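Ketosynthase (Streptomyces sp. MSC090213JE08, PDB 6KXD) probably serves as the chain length factor that pairs with a ketosynthase subunit in the highly reducing type II polyketide synthase for ishigamide. Local coordinates at residues G123-F131 with E207-F215; Y200-F208 with D327-F335. All coordinates share one frame; numbering follows the deposited sequence.

How the interactions relate
Running from the N terminus, the chain first passes residues 123-131, which turn into helix 125-137. It then goes through strand 199-206 and, without much of a break, into helix 210-219. Interaction 1 closes the first long loop by bringing 207-215 back against 123-131. Interaction 2 closes the second, carrying 327-335 back to strand 199-206. The two cross rather than nest, because 200-208 lies between the two segments of interaction 1, overlapping its second at Glu207 and Phe208, while 327-335 lies beyond both. Their centres are about 16 Å apart. Interaction 1 joins two helix starts near the partner subunit; interaction 2 ties the strand to the start of helix 332-344 near the chain's centre.

Interaction 1 of 2, residues G123-F131 with E207-F215; sequences GSLENVTDF and EFSAAHAWF
Ser124 OG donates to Glu207 OE2 over 2.7 Å, on the syn side and 18° out of the carboxylate plane. The same serine is the N-cap of helix 125-137, its OG accepting from Asn127 N at 2.9 Å, so carboxylate and helix start share one hydroxyl. Glu207 gets there with CG between its own backbone N and carbonyl carbon (chi1 72°) and the rest of its chain extended. OE2 also takes a weak bond from Glu126 N at 3.3 Å and one from water 2, which bonds to Ser209 OG too. Ser209 in turn caps helix 210-219 by accepting from His212 N. Glu207 OE1 and Glu126 OE1 both accept from water 3, which sits between two probable like charges; Glu207 OE1 also accepts from Leu87 N. A leucine in place of Glu207 would probably leave Ser124 OG and Leu87 N without their acceptor and unsettle the water bridges. Beyond this polar end the two helix starts pass at 93°, their axes 8.6 Å apart. Ala211 CB fits between Leu125 and Thr129, 3.3 Å from Thr129 OG1. Leu125 CD1 reaches the edge of the His212 ring, while its CD2 lies 4.2 Å from Phe215 CE2, at that ring's edge.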
loop_
_atom_site.group_PDB
_atom_site.type_symbol
_atom_site.label_atom_id
_atom_site.label_comp_id
_atom_site.label_asym_id
_atom_site.label_seq_id
_atom_site.Cartn_x
_atom_site.Cartn_y
_atom_site.Cartn_z
ATOM N N GLY B 123 1.239 -1.364 9.541
ATOM C CA GLY B 123 2.586 -0.945 9.928
ATOM C C GLY B 123 2.886 -1.190 11.409
ATOM O O GLY B 123 2.397 -2.129 12.060
ATOM N N SER B 124 3.780 -0.354 11.959
ATOM C CA SER B 124 4.139 -0.476 13.344
ATOM C C SER B 124 3.111 0.318 14.141
ATOM O O SER B 124 3.176 1.543 14.215
ATOM C CB SER B 124 5.506 0.042 13.665
ATOM O OG SER B 124 5.718 -0.069 15.065
ATOM N N LEU B 125 2.117 -0.371 14.677
ATOM C CA LEU B 125 1.208 0.334 15.572
ATOM C C LEU B 125 1.940 0.727 16.857
ATOM O O LEU B 125 1.512 1.648 17.512
ATOM C CB LEU B 125 0.014 -0.545 15.890
ATOM C CG LEU B 125 -0.892 -0.737 14.696
ATOM C CD1 LEU B 125 -1.777 -1.985 14.873
ATOM C CD2 LEU B 125 -1.693 0.524 14.446
ATOM N N GLU B 126 3.019 0.031 17.203
ATOM C CA GLU B 126 3.819 0.440 18.351
ATOM C C GLU B 126 4.396 1.845 18.102
ATOM O O GLU B 126 4.351 2.720 18.990
ATOM C CB GLU B 126 4.944 -0.535 18.644
ATOM C CG GLU B 126 5.812 -0.101 19.826
ATOM C CD GLU B 126 6.868 -1.107 20.219
ATOM O OE1 GLU B 126 7.245 -1.936 19.378
ATOM O OE2 GLU B 126 7.316 -1.052 21.367
ATOM N N ASN B 127 4.919 2.087 16.897
ATOM C CA ASN B 127 5.528 3.351 16.584
ATOM C C ASN B 127 4.477 4.475 16.668
ATOM O O ASN B 127 4.700 5.525 17.332
ATOM C CB ASN B 127 6.221 3.305 15.221
ATOM C CG ASN B 127 6.851 4.611 14.844
ATOM O OD1 ASN B 127 6.141 5.552 14.563
ATOM N ND2 ASN B 127 8.174 4.657 14.816
ATOM N N VAL B 128 3.330 4.267 16.016
ATOM C CA VAL B 128 2.393 5.314 15.809
ATOM C C VAL B 128 1.713 5.637 17.151
ATOM O O VAL B 128 1.437 6.802 17.402
ATOM C CB VAL B 128 1.375 4.977 14.717
ATOM C CG1 VAL B 128 0.472 3.838 15.131
ATOM C CG2 VAL B 128 0.551 6.200 14.347
ATOM N N THR B 129 1.451 4.619 17.948
ATOM C CA THR B 129 0.779 4.787 19.234
ATOM C C THR B 129 1.740 5.393 20.258
ATOM O O THR B 129 1.342 6.168 21.083
ATOM C CB THR B 129 0.181 3.504 19.820
ATOM O OG1 THR B 129 1.142 2.481 20.066
ATOM C CG2 THR B 129 -0.951 2.988 18.956
ATOM N N ASP B 130 3.020 5.042 20.176
ATOM C CA ASP B 130 4.017 5.690 21.036
ATOM C C ASP B 130 4.104 7.174 20.671
ATOM O O ASP B 130 4.133 8.013 21.559
ATOM C CB ASP B 130 5.379 5.002 20.979
ATOM C CG ASP B 130 5.484 3.689 21.726
ATOM O OD1 ASP B 130 4.536 3.305 22.464
ATOM O OD2 ASP B 130 6.525 3.032 21.531
ATOM N N PHE B 131 4.150 7.490 19.371
ATOM C CA PHE B 131 4.216 8.824 18.860
ATOM C C PHE B 131 3.004 9.599 19.384
ATOM O O PHE B 131 3.106 10.706 19.924
ATOM C CB PHE B 131 4.258 8.815 17.340
ATOM C CG PHE B 131 4.171 10.145 16.643
ATOM C CD1 PHE B 131 2.964 10.788 16.431
ATOM C CD2 PHE B 131 5.317 10.742 16.145
ATOM C CE1 PHE B 131 2.910 12.000 15.764
ATOM C CE2 PHE B 131 5.252 11.935 15.441
ATOM C CZ PHE B 131 4.058 12.572 15.261
ATOM N N GLU B 207 4.478 -7.173 13.307
ATOM C CA GLU B 207 5.175 -7.171 14.560
ATOM C C GLU B 207 4.168 -7.454 15.681
ATOM O O GLU B 207 2.998 -7.129 15.586
ATOM C CB GLU B 207 5.868 -5.836 14.817
ATOM C CG GLU B 207 4.879 -4.733 15.144
ATOM C CD GLU B 207 5.452 -3.350 15.388
ATOM O OE1 GLU B 207 6.684 -3.153 15.164
ATOM O OE2 GLU B 207 4.658 -2.465 15.716
ATOM N N PHE B 208 4.662 -8.073 16.741
ATOM C CA PHE B 208 3.922 -8.114 17.981
ATOM C C PHE B 208 4.175 -6.790 18.735
ATOM O O PHE B 208 5.289 -6.295 18.795
ATOM C CB PHE B 208 4.286 -9.327 18.838
ATOM C CG PHE B 208 3.375 -9.378 20.038
ATOM C CD1 PHE B 208 2.129 -9.974 19.953
ATOM C CD2 PHE B 208 3.693 -8.677 21.190
ATOM C CE1 PHE B 208 1.257 -9.934 21.031
ATOM C CE2 PHE B 208 2.808 -8.622 22.258
ATOM C CZ PHE B 208 1.607 -9.272 22.180
ATOM N N SER B 209 3.106 -6.163 19.218
ATOM C CA SER B 209 3.206 -4.944 20.013
ATOM C C SER B 209 2.018 -4.919 20.954
ATOM O O SER B 209 0.967 -5.458 20.623
ATOM C CB SER B 209 3.227 -3.665 19.216
ATOM O OG SER B 209 1.985 -3.405 18.573
ATOM N N ALA B 210 2.221 -4.327 22.133
ATOM C CA ALA B 210 1.098 -4.132 23.072
ATOM C C ALA B 210 -0.029 -3.356 22.370
ATOM O O ALA B 210 -1.228 -3.653 22.544
ATOM C CB ALA B 210 1.579 -3.420 24.330
ATOM N N ALA B 211 0.313 -2.419 21.488
ATOM C CA ALA B 211 -0.723 -1.660 20.823
ATOM C C ALA B 211 -1.603 -2.568 19.953
ATOM O O ALA B 211 -2.876 -2.609 20.070
ATOM C CB ALA B 211 -0.124 -0.519 20.055
ATOM N N HIS B 212 -0.935 -3.304 19.071
ATOM C CA HIS B 212 -1.572 -4.318 18.229
ATOM C C HIS B 212 -2.440 -5.261 19.064
ATOM O O HIS B 212 -3.599 -5.493 18.718
ATOM C CB HIS B 212 -0.507 -5.090 17.461
ATOM C CG HIS B 212 -1.087 -6.065 16.506
ATOM N ND1 HIS B 212 -0.801 -7.398 16.574
ATOM C CD2 HIS B 212 -1.985 -5.900 15.524
ATOM C CE1 HIS B 212 -1.477 -8.017 15.630
ATOM N NE2 HIS B 212 -2.216 -7.125 14.982
ATOM N N ALA B 213 -1.864 -5.825 20.129
ATOM C CA ALA B 213 -2.576 -6.785 20.944
ATOM C C ALA B 213 -3.846 -6.138 21.513
ATOM O O ALA B 213 -4.913 -6.716 21.432
ATOM C CB ALA B 213 -1.710 -7.334 22.043
ATOM N N TRP B 214 -3.719 -4.933 22.066
ATOM C CA TRP B 214 -4.899 -4.230 22.640
ATOM C C TRP B 214 -5.900 -3.859 21.546
ATOM O O TRP B 214 -7.108 -4.007 21.733
ATOM C CB TRP B 214 -4.417 -3.014 23.446
ATOM C CG TRP B 214 -3.935 -3.425 24.793
ATOM C CD1 TRP B 214 -2.657 -3.455 25.256
ATOM C CD2 TRP B 214 -4.764 -3.924 25.860
ATOM N NE1 TRP B 214 -2.637 -3.934 26.537
ATOM C CE2 TRP B 214 -3.908 -4.224 26.935
ATOM C CE3 TRP B 214 -6.142 -4.153 25.992
ATOM C CZ2 TRP B 214 -4.388 -4.733 28.144
ATOM C CZ3 TRP B 214 -6.616 -4.649 27.191
ATOM C CH2 TRP B 214 -5.745 -4.955 28.234
ATOM N N PHE B 215 -5.422 -3.421 20.378
ATOM C CA PHE B 215 -6.359 -3.028 19.349
ATOM C C PHE B 215 -7.125 -4.241 18.838
ATOM O O PHE B 215 -8.327 -4.141 18.558
ATOM C CB PHE B 215 -5.672 -2.320 18.189
ATOM C CG PHE B 215 -5.272 -0.898 18.474
ATOM C CD1 PHE B 215 -5.747 -0.220 19.582
ATOM C CD2 PHE B 215 -4.412 -0.230 17.617
ATOM C CE1 PHE B 215 -5.371 1.092 19.829
ATOM C CE2 PHE B 215 -4.045 1.084 17.868
ATOM C CZ PHE B 215 -4.548 1.747 18.960
HETATM O O HOH W 1 2.907 -4.815 12.220
HETATM O O HOH W 2 2.170 -3.226 15.955
HETATM O O HOH W 3 7.934 -1.635 16.982
#

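Interaction 2 of 2, residues Y200-F208 with D327-F335; sequences YLVGSAEEF and DTGAASASF
Glu206 leans over the turn that leads into helix 332-344. Its CB lies 3.2 Å from Thr328 O, and CG stays beside the same carbonyl at 3.6 Å. The chain then bends at chi2 (80°), which carries CD past Gly329 CA and brings OE1 to Ala330 N, 2.8 Å away, the N-H...OE1 angle a nearly straight 169°. OE1 accepts this bond through its anti lone pair and is also hydrogen-bonded to Thr121 OG1, so two partners grip one buried oxygen. Gly329 CA lies close to OE1, at 3.7 Å. Just upstream, Gly329 N donates to Asp327 OD1, an Asx turn. Two residues back along the strand, Ser204 is the middle link of a short hydrogen-bond chain: Ser334 OG donates to Ser204 OG at 2.6 Å, and Ser204 OG donates on to Ala330 O at 2.5 Å. Ala330 is thus held through both its N-H and its carbonyl. All this belongs to the core of the thiolase-type fold. Strand 199-206 runs between strands 114-119 and 229-240; Ala205 CB points away from the turn and packs on Leu87 of helix 86-99, whereas Ala330 touches Ser180 of helix 180-193 and Ser334 rests on Phe236 of strand 229-240.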
loop_
_atom_site.group_PDB
_atom_site.type_symbol
_atom_site.label_atom_id
_atom_site.label_comp_id
_atom_site.label_asym_id
_atom_site.label_seq_id
_atom_site.Cartn_x
_atom_site.Cartn_y
_atom_site.Cartn_z
ATOM N N TYR B 200 11.684 -10.395 -7.726
ATOM C CA TYR B 200 10.927 -9.724 -6.692
ATOM C C TYR B 200 11.175 -10.392 -5.370
ATOM O O TYR B 200 11.190 -11.620 -5.278
ATOM C CB TYR B 200 9.418 -9.765 -6.932
ATOM C CG TYR B 200 8.818 -8.417 -7.170
ATOM C CD1 TYR B 200 8.556 -7.527 -6.117
ATOM C CD2 TYR B 200 8.529 -8.014 -8.451
ATOM C CE1 TYR B 200 8.014 -6.275 -6.367
ATOM C CE2 TYR B 200 7.977 -6.773 -8.715
ATOM C CZ TYR B 200 7.707 -5.907 -7.668
ATOM O OH TYR B 200 7.198 -4.699 -8.016
ATOM N N LEU B 201 11.371 -9.555 -4.350
ATOM C CA LEU B 201 11.290 -9.927 -2.963
ATOM C C LEU B 201 9.860 -9.638 -2.554
ATOM O O LEU B 201 9.437 -8.522 -2.696
ATOM C CB LEU B 201 12.182 -9.055 -2.100
ATOM C CG LEU B 201 13.644 -9.393 -1.939
ATOM C CD1 LEU B 201 14.413 -8.817 -3.081
ATOM C CD2 LEU B 201 14.155 -8.814 -0.619
ATOM N N VAL B 202 9.120 -10.672 -2.176
ATOM C CA VAL B 202 7.690 -10.534 -1.954
ATOM C C VAL B 202 7.452 -11.104 -0.577
ATOM O O VAL B 202 7.884 -12.250 -0.282
ATOM C CB VAL B 202 6.840 -11.371 -2.920
ATOM C CG1 VAL B 202 5.336 -11.187 -2.659
ATOM C CG2 VAL B 202 7.173 -11.082 -4.357
ATOM N N GLY B 203 6.636 -10.424 0.223
ATOM C CA GLY B 203 6.301 -11.100 1.441
ATOM C C GLY B 203 5.442 -10.229 2.290
ATOM O O GLY B 203 4.857 -9.272 1.765
ATOM N N SER B 204 5.366 -10.574 3.566
ATOM C CA SER B 204 4.515 -9.781 4.405
ATOM C C SER B 204 5.012 -9.917 5.825
ATOM O O SER B 204 5.768 -10.865 6.132
ATOM C CB SER B 204 3.084 -10.207 4.153
ATOM O OG SER B 204 2.855 -11.551 4.562
ATOM N N ALA B 205 4.571 -9.004 6.726
ATOM C CA ALA B 205 5.182 -8.946 8.037
ATOM C C ALA B 205 4.214 -8.345 9.041
ATOM O O ALA B 205 3.499 -7.430 8.685
ATOM C CB ALA B 205 6.440 -8.132 8.000
ATOM N N GLU B 206 4.321 -8.817 10.284
ATOM C CA GLU B 206 3.538 -8.256 11.350
ATOM C C GLU B 206 4.359 -8.301 12.623
ATOM O O GLU B 206 4.927 -9.315 12.943
ATOM C CB GLU B 206 2.298 -9.124 11.549
ATOM C CG GLU B 206 1.253 -8.546 12.495
ATOM C CD GLU B 206 0.326 -7.487 11.912
ATOM O OE1 GLU B 206 -0.134 -7.641 10.756
ATOM O OE2 GLU B 206 0.123 -6.455 12.591
ATOM N N GLU B 207 4.478 -7.173 13.307
ATOM C CA GLU B 207 5.175 -7.171 14.560
ATOM C C GLU B 207 4.168 -7.454 15.681
ATOM O O GLU B 207 2.998 -7.129 15.586
ATOM C CB GLU B 207 5.868 -5.836 14.817
ATOM C CG GLU B 207 4.879 -4.733 15.144
ATOM C CD GLU B 207 5.452 -3.350 15.388
ATOM O OE1 GLU B 207 6.684 -3.153 15.164
ATOM O OE2 GLU B 207 4.658 -2.465 15.716
ATOM N N PHE B 208 4.662 -8.073 16.741
ATOM C CA PHE B 208 3.922 -8.114 17.981
ATOM C C PHE B 208 4.175 -6.790 18.735
ATOM O O PHE B 208 5.289 -6.295 18.795
ATOM C CB PHE B 208 4.286 -9.327 18.838
ATOM C CG PHE B 208 3.375 -9.378 20.038
ATOM C CD1 PHE B 208 2.129 -9.974 19.953
ATOM C CD2 PHE B 208 3.693 -8.677 21.190
ATOM C CE1 PHE B 208 1.257 -9.934 21.031
ATOM C CE2 PHE B 208 2.808 -8.622 22.258
ATOM C CZ PHE B 208 1.607 -9.272 22.180
ATOM N N ASP B 327 -2.404 -15.916 15.514
ATOM C CA ASP B 327 -2.876 -15.081 14.459
ATOM C C ASP B 327 -1.710 -14.174 14.092
ATOM O O ASP B 327 -1.390 -13.289 14.886
ATOM C CB ASP B 327 -4.110 -14.265 14.861
ATOM C CG ASP B 327 -4.667 -13.391 13.747
ATOM O OD1 ASP B 327 -4.119 -13.431 12.624
ATOM O OD2 ASP B 327 -5.646 -12.689 13.989
ATOM N N THR B 328 -1.026 -14.480 12.977
ATOM C CA THR B 328 0.179 -13.717 12.625
ATOM C C THR B 328 -0.167 -12.528 11.733
ATOM O O THR B 328 0.726 -11.849 11.198
ATOM C CB THR B 328 1.221 -14.619 11.957
ATOM O OG1 THR B 328 0.657 -15.198 10.764
ATOM C CG2 THR B 328 1.680 -15.699 12.901
ATOM N N GLY B 329 -1.453 -12.201 11.591
ATOM C CA GLY B 329 -1.780 -10.941 10.967
ATOM C C GLY B 329 -1.289 -10.929 9.530
ATOM O O GLY B 329 -1.513 -11.886 8.778
ATOM N N ALA B 330 -0.607 -9.847 9.138
ATOM C CA ALA B 330 -0.161 -9.680 7.771
ATOM C C ALA B 330 0.813 -10.788 7.366
ATOM O O ALA B 330 0.992 -11.002 6.161
ATOM C CB ALA B 330 0.451 -8.316 7.544
ATOM N N ALA B 331 1.517 -11.375 8.334
ATOM C CA ALA B 331 2.486 -12.386 8.005
ATOM C C ALA B 331 1.761 -13.646 7.511
ATOM O O ALA B 331 2.370 -14.461 6.839
ATOM C CB ALA B 331 3.391 -12.696 9.172
ATOM N N SER B 332 0.481 -13.780 7.880
ATOM C CA SER B 332 -0.241 -15.023 7.661
ATOM C C SER B 332 0.053 -15.667 6.303
ATOM O O SER B 332 0.475 -16.795 6.313
ATOM C CB SER B 332 -1.717 -14.851 7.896
ATOM O OG SER B 332 -2.293 -16.124 7.810
ATOM N N ALA B 333 -0.277 -15.028 5.165
ATOM C CA ALA B 333 -0.270 -15.760 3.898
ATOM C C ALA B 333 1.159 -16.131 3.525
ATOM O O ALA B 333 1.369 -17.119 2.886
ATOM C CB ALA B 333 -0.946 -15.010 2.771
ATOM N N SER B 334 2.133 -15.306 3.940
ATOM C CA SER B 334 3.509 -15.624 3.655
ATOM C C SER B 334 3.945 -16.856 4.461
ATOM O O SER B 334 4.647 -17.728 3.951
ATOM C CB SER B 334 4.386 -14.404 3.916
ATOM O OG SER B 334 4.028 -13.377 3.044
ATOM N N PHE B 335 3.538 -16.928 5.722
ATOM C CA PHE B 335 3.813 -18.093 6.546
ATOM C C PHE B 335 3.106 -19.301 5.946
ATOM O O PHE B 335 3.695 -20.366 5.887
ATOM C CB PHE B 335 3.405 -17.887 7.981
ATOM C CG PHE B 335 4.295 -16.981 8.774
ATOM C CD1 PHE B 335 5.529 -16.589 8.281
ATOM C CD2 PHE B 335 3.916 -16.563 10.018
ATOM C CE1 PHE B 335 6.354 -15.768 9.028
ATOM C CE2 PHE B 335 4.734 -15.731 10.759
ATOM C CZ PHE B 335 5.965 -15.379 10.274
#